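Local coordinates for polysialic acid O-acetyltransferase (Escherichia coli, PDB 3JQY), which transfers acetyl groups from acetyl-CoA to the O7 or O9 hydroxyls of the sialic acid residues in capsular polysialic acid, at residues I94-A100 and A116-T122; L141-D145 and I178-V182. All coordinates share one frame; numbering follows the deposited sequence.

In the fold
Contacts 1 and 2 each join successive coils of the left-handed parallel beta-helix. Contact 1 (94-100 with 116-122) closes along the chain before contact 2 (141-145 with 178-182) opens, and their centres lie about 13 Å apart. Strands 97-101, 119-121, 139-142 and 176-178 follow one another in a single parallel sheet, so the second strand of contact 1 is the direct neighbour of the first strand of contact 2. Glu119 O to Leu141 N, at 2.8 Å, is a probable hydrogen bond joining the two. Contact 1 is plain coil stacking, whereas contact 2 carries Asp145 and Lys180, assigned by similarity to acetyl-CoA binding.

Contact 1 (I94-A100 and A116-T122); sequences IKGDIVA and AGFEVVT
Asp97 bonds through its backbone to both Phe118 and Val120: Asp97 N donates to Phe118 O at 2.8 Å. Asp97 O in turn receives Val120 N at 2.9 Å. Val99 N closes the run on Val120 O at 3.1 Å, and the parallel bridges pair Asp97 with Glu119 and Ile98 with Val120. The next rung is made by a side chain: Thr122 OG1 donates to Val99 O at 2.9 Å, and a chi1 of 59° directs the hydroxyl there. A water bridges Val99 O and Thr122 N, and a second water donates to both Asp97 OD1 and Phe118 O, tying the carboxylate to the ladder.

Strands 97-101 and 119-121 are successive rungs of one face of the left-handed beta-helix, their portions 97-100 and 119-121 running 11° from parallel, and the corner at Gly96 carries the chain from one face to the next. There Phe118 turns its CB toward the upstream coil, 3.3 Å from Lys95 O, a carbonyl that is buried here without a hydrogen-bonding partner. With CG anti to the backbone N (chi1 -174°), the ring reaches inward, its CE2 lying 4.2 Å from Ile98 CG1 and also near Ile94 CD1. Ile98 CG2 packs against Val120 CB on the same inner face.

Around this apolar row, Val106 and Ile108 of strand 105-108 touch the isoleucines, while Val127 and Ile129 of strand 126-129 meet Val120 and Phe118. Thr122 OG1 is also hydrogen-bonded to Thr101 N and, weakly, to Ser104 OG.

Contact 2 (L141-D145 and I178-V182); sequences LRASD and IMKGV
Leu141 and Ile178 lie side by side and point the same way into the coil interior, with Leu141 CD2 3.8 Å from Ile178 CB and equally near its CD1. They form the parallel bridge of the contact, and Ile166 of strand 164-166 touches both from within the helix.

At Arg142 the chain supplies the backbone hydrogen bond between the segments: its N donates to Ile178 O at 2.9 Å. The Arg142 side chain takes the outer face, where its CB meets Met179 SD at 4.0 Å. Met179 bends at chi2 (-51°), which brings the sulfur back over that methylene, and Tyr192 of the second subunit packs on both residues.

Regular pairing between the segments ends after Arg142; Ala143 O lies 3.3 Å from Lys180 CB. Here the second segment enters a type II turn from Met179 to Val182, with Gly181 taking the positive phi.

Beyond Ser144, Asp145 crosses the lysine side chain at about a right angle. Lys180 runs extended and then bends at chi4 (-60°) to deliver NZ to the carboxylate. The salt bridge from Lys180 NZ reaches Asp145 OD2 at 3.1 Å on its syn side, 26° out of plane, while the bond to OD1 is weak. Asn159 ND2 also donates to OD2, so the carboxylate is gripped from two residues. By similarity, Asp145 and Lys180 belong to the acetyl-CoA site, consistent with cofactor binding along the stacked coils of hexapeptide-repeat acyltransferases.

Contact 1 (I94-A100 and A116-T122)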
loop_
_atom_site.group_PDB
_atom_site.type_symbol
_atom_site.label_atom_id
_atom_site.label_comp_id
_atom_site.label_asym_id
_atom_site.label_seq_id
_atom_site.Cartn_x
_atom_site.Cartn_y
_atom_site.Cartn_z
ATOM N N ILE B 94 14.674 -4.043 -15.964
ATOM C CA ILE B 94 13.413 -4.605 -15.487
ATOM C C ILE B 94 13.585 -5.593 -14.340
ATOM O O ILE B 94 14.592 -6.311 -14.245
ATOM C CB ILE B 94 12.627 -5.262 -16.640
ATOM C CG1 ILE B 94 11.237 -5.691 -16.164
ATOM C CG2 ILE B 94 13.408 -6.427 -17.213
ATOM C CD1 ILE B 94 10.238 -5.893 -17.275
ATOM N N LYS B 95 12.593 -5.580 -13.455
ATOM C CA LYS B 95 12.470 -6.511 -12.349
ATOM C C LYS B 95 10.985 -6.850 -12.238
ATOM O O LYS B 95 10.153 -6.193 -12.858
ATOM C CB LYS B 95 12.929 -5.848 -11.045
ATOM C CG LYS B 95 14.305 -5.206 -11.137
ATOM C CD LYS B 95 14.791 -4.706 -9.788
ATOM C CE LYS B 95 16.112 -3.965 -9.945
ATOM N NZ LYS B 95 16.936 -4.049 -8.710
ATOM N N GLY B 96 10.648 -7.868 -11.453
ATOM C CA GLY B 96 9.253 -8.159 -11.172
ATOM C C GLY B 96 8.636 -9.328 -11.912
ATOM O O GLY B 96 9.327 -10.240 -12.371
ATOM N N ASP B 97 7.312 -9.298 -12.015
ATOM C CA ASP B 97 6.564 -10.425 -12.545
ATOM C C ASP B 97 5.681 -9.992 -13.697
ATOM O O ASP B 97 4.830 -9.120 -13.535
ATOM C CB ASP B 97 5.693 -11.028 -11.447
ATOM C CG ASP B 97 6.517 -11.656 -10.335
ATOM O OD1 ASP B 97 6.551 -11.087 -9.227
ATOM O OD2 ASP B 97 7.144 -12.709 -10.581
ATOM N N ILE B 98 5.874 -10.615 -14.854
ATOM C CA ILE B 98 5.017 -10.364 -16.001
ATOM C C ILE B 98 4.248 -11.634 -16.328
ATOM O O ILE B 98 4.847 -12.660 -16.629
ATOM C CB ILE B 98 5.829 -9.972 -17.249
ATOM C CG1 ILE B 98 6.617 -8.679 -17.001
ATOM C CG2 ILE B 98 4.903 -9.821 -18.450
ATOM C CD1 ILE B 98 7.545 -8.314 -18.158
ATOM N N VAL B 99 2.924 -11.567 -16.265
ATOM C CA VAL B 99 2.102 -12.722 -16.609
ATOM C C VAL B 99 1.275 -12.410 -17.854
ATOM O O VAL B 99 0.440 -11.502 -17.841
ATOM C CB VAL B 99 1.198 -13.145 -15.429
ATOM C CG1 VAL B 99 0.393 -14.400 -15.779
ATOM C CG2 VAL B 99 2.049 -13.374 -14.180
ATOM N N ALA B 100 1.527 -13.168 -18.921
ATOM C CA ALA B 100 0.841 -13.006 -20.204
ATOM C C ALA B 100 -0.108 -14.176 -20.397
ATOM O O ALA B 100 0.324 -15.322 -20.517
ATOM C CB ALA B 100 1.853 -12.942 -21.354
ATOM N N ALA B 116 11.692 -2.695 -8.513
ATOM C CA ALA B 116 11.294 -3.945 -7.882
ATOM C C ALA B 116 9.821 -3.913 -7.490
ATOM O O ALA B 116 9.291 -2.867 -7.125
ATOM C CB ALA B 116 12.172 -4.215 -6.650
ATOM N N GLY B 117 9.164 -5.065 -7.551
ATOM C CA GLY B 117 7.773 -5.152 -7.149
ATOM C C GLY B 117 6.815 -4.939 -8.304
ATOM O O GLY B 117 5.605 -4.903 -8.114
ATOM N N PHE B 118 7.361 -4.802 -9.504
ATOM C CA PHE B 118 6.561 -4.659 -10.724
ATOM C C PHE B 118 5.700 -5.897 -10.958
ATOM O O PHE B 118 6.178 -7.023 -10.809
ATOM C CB PHE B 118 7.516 -4.454 -11.894
ATOM C CG PHE B 118 6.845 -4.156 -13.208
ATOM C CD1 PHE B 118 6.057 -3.031 -13.365
ATOM C CD2 PHE B 118 7.065 -4.979 -14.308
ATOM C CE1 PHE B 118 5.475 -2.740 -14.596
ATOM C CE2 PHE B 118 6.488 -4.700 -15.533
ATOM C CZ PHE B 118 5.690 -3.582 -15.678
ATOM N N GLU B 119 4.426 -5.693 -11.303
ATOM C CA GLU B 119 3.541 -6.802 -11.681
ATOM C C GLU B 119 2.708 -6.421 -12.894
ATOM O O GLU B 119 2.143 -5.326 -12.937
ATOM C CB GLU B 119 2.556 -7.160 -10.555
ATOM C CG GLU B 119 3.130 -7.308 -9.153
ATOM C CD GLU B 119 2.034 -7.526 -8.111
ATOM O OE1 GLU B 119 0.925 -7.960 -8.501
ATOM O OE2 GLU B 119 2.276 -7.261 -6.908
ATOM N N VAL B 120 2.616 -7.322 -13.871
ATOM C CA VAL B 120 1.666 -7.157 -14.972
ATOM C C VAL B 120 0.661 -8.302 -14.979
ATOM O O VAL B 120 1.051 -9.471 -14.924
ATOM C CB VAL B 120 2.364 -7.103 -16.343
ATOM C CG1 VAL B 120 1.318 -7.057 -17.457
ATOM C CG2 VAL B 120 3.284 -5.890 -16.420
ATOM N N VAL B 121 -0.627 -7.957 -15.042
ATOM C CA VAL B 121 -1.712 -8.938 -15.075
ATOM C C VAL B 121 -2.503 -8.745 -16.369
ATOM O O VAL B 121 -2.928 -7.637 -16.666
ATOM C CB VAL B 121 -2.681 -8.716 -13.893
ATOM C CG1 VAL B 121 -3.762 -9.790 -13.873
ATOM C CG2 VAL B 121 -1.921 -8.673 -12.574
ATOM N N THR B 122 -2.718 -9.819 -17.126
ATOM C CA THR B 122 -3.457 -9.713 -18.383
ATOM C C THR B 122 -4.504 -10.812 -18.536
ATOM O O THR B 122 -4.568 -11.742 -17.734
ATOM C CB THR B 122 -2.515 -9.842 -19.596
ATOM O OG1 THR B 122 -1.844 -11.108 -19.535
ATOM C CG2 THR B 122 -1.479 -8.730 -19.610
HETATM O O HOH W 1 6.834 -8.330 -8.452
HETATM O O HOH W 2 -2.042 -12.488 -16.051
#

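Contact 2 (L141-D145 and I178-V182)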
loop_
_atom_site.group_PDB
_atom_site.type_symbol
_atom_site.label_atom_id
_atom_site.label_comp_id
_atom_site.label_asym_id
_atom_site.label_seq_id
_atom_site.Cartn_x
_atom_site.Cartn_y
_atom_site.Cartn_z
ATOM N N LEU B 141 0.389 -3.095 -13.087
ATOM C CA LEU B 141 -0.469 -2.822 -14.240
ATOM C C LEU B 141 -1.487 -3.953 -14.353
ATOM O O LEU B 141 -1.150 -5.059 -14.786
ATOM C CB LEU B 141 0.365 -2.685 -15.518
ATOM C CG LEU B 141 1.560 -1.726 -15.444
ATOM C CD1 LEU B 141 2.306 -1.640 -16.782
ATOM C CD2 LEU B 141 1.117 -0.330 -14.986
ATOM N N ARG B 142 -2.723 -3.682 -13.935
ATOM C CA ARG B 142 -3.735 -4.733 -13.800
ATOM C C ARG B 142 -4.809 -4.621 -14.880
ATOM O O ARG B 142 -5.817 -3.944 -14.694
ATOM C CB ARG B 142 -4.373 -4.688 -12.406
ATOM C CG ARG B 142 -5.197 -5.924 -12.060
ATOM C CD ARG B 142 -5.858 -5.827 -10.674
ATOM N NE ARG B 142 -4.883 -5.725 -9.585
ATOM C CZ ARG B 142 -4.185 -6.746 -9.096
ATOM N NH1 ARG B 142 -4.342 -7.968 -9.597
ATOM N NH2 ARG B 142 -3.322 -6.545 -8.103
ATOM N N ALA B 143 -4.589 -5.289 -16.011
ATOM C CA ALA B 143 -5.486 -5.164 -17.162
ATOM C C ALA B 143 -6.679 -6.112 -17.090
ATOM O O ALA B 143 -7.592 -6.033 -17.914
ATOM C CB ALA B 143 -4.719 -5.381 -18.456
ATOM N N SER B 144 -6.651 -7.018 -16.117
ATOM C CA SER B 144 -7.749 -7.954 -15.887
ATOM C C SER B 144 -8.145 -7.958 -14.413
ATOM O O SER B 144 -7.279 -7.899 -13.534
ATOM C CB SER B 144 -7.334 -9.363 -16.306
ATOM O OG SER B 144 -8.283 -10.320 -15.856
ATOM N N ASP B 145 -9.449 -8.040 -14.145
ATOM C CA ASP B 145 -9.969 -8.030 -12.771
ATOM C C ASP B 145 -9.796 -9.369 -12.062
ATOM O O ASP B 145 -9.844 -9.438 -10.831
ATOM C CB ASP B 145 -11.460 -7.673 -12.749
ATOM C CG ASP B 145 -11.720 -6.195 -12.953
ATOM O OD1 ASP B 145 -10.754 -5.413 -13.104
ATOM O OD2 ASP B 145 -12.911 -5.812 -12.952
ATOM N N ILE B 178 -2.242 0.793 -11.922
ATOM C CA ILE B 178 -2.969 1.274 -13.082
ATOM C C ILE B 178 -3.948 0.178 -13.488
ATOM O O ILE B 178 -3.549 -0.960 -13.729
ATOM C CB ILE B 178 -2.016 1.634 -14.225
ATOM C CG1 ILE B 178 -1.083 2.765 -13.790
ATOM C CG2 ILE B 178 -2.796 2.059 -15.458
ATOM C CD1 ILE B 178 -0.169 3.257 -14.887
ATOM N N MET B 179 -5.233 0.518 -13.526
ATOM C CA MET B 179 -6.287 -0.472 -13.773
ATOM C C MET B 179 -6.657 -0.605 -15.252
ATOM O O MET B 179 -6.097 0.081 -16.106
ATOM C CB MET B 179 -7.527 -0.151 -12.931
ATOM C CG MET B 179 -7.265 -0.110 -11.426
ATOM S SD MET B 179 -6.398 -1.586 -10.831
ATOM C CE MET B 179 -6.770 -1.517 -9.078
ATOM N N LYS B 180 -7.598 -1.499 -15.555
ATOM C CA LYS B 180 -7.834 -1.867 -16.949
ATOM C C LYS B 180 -8.359 -0.711 -17.798
ATOM O O LYS B 180 -9.102 0.154 -17.315
ATOM C CB LYS B 180 -8.778 -3.068 -17.050
ATOM C CG LYS B 180 -10.214 -2.777 -16.616
ATOM C CD LYS B 180 -11.015 -4.075 -16.579
ATOM C CE LYS B 180 -12.431 -3.845 -16.074
ATOM N NZ LYS B 180 -12.438 -3.283 -14.688
ATOM N N GLY B 181 -7.944 -0.693 -19.058
ATOM C CA GLY B 181 -8.477 0.243 -20.030
ATOM C C GLY B 181 -7.887 1.635 -19.938
ATOM O O GLY B 181 -8.366 2.558 -20.595
ATOM N N VAL B 182 -6.848 1.793 -19.128
ATOM C CA VAL B 182 -6.268 3.110 -18.915
ATOM C C VAL B 182 -5.106 3.397 -19.869
ATOM O O VAL B 182 -4.215 2.563 -20.061
ATOM C CB VAL B 182 -5.776 3.276 -17.458
ATOM C CG1 VAL B 182 -4.934 4.549 -17.312
ATOM C CG2 VAL B 182 -6.957 3.301 -16.506
#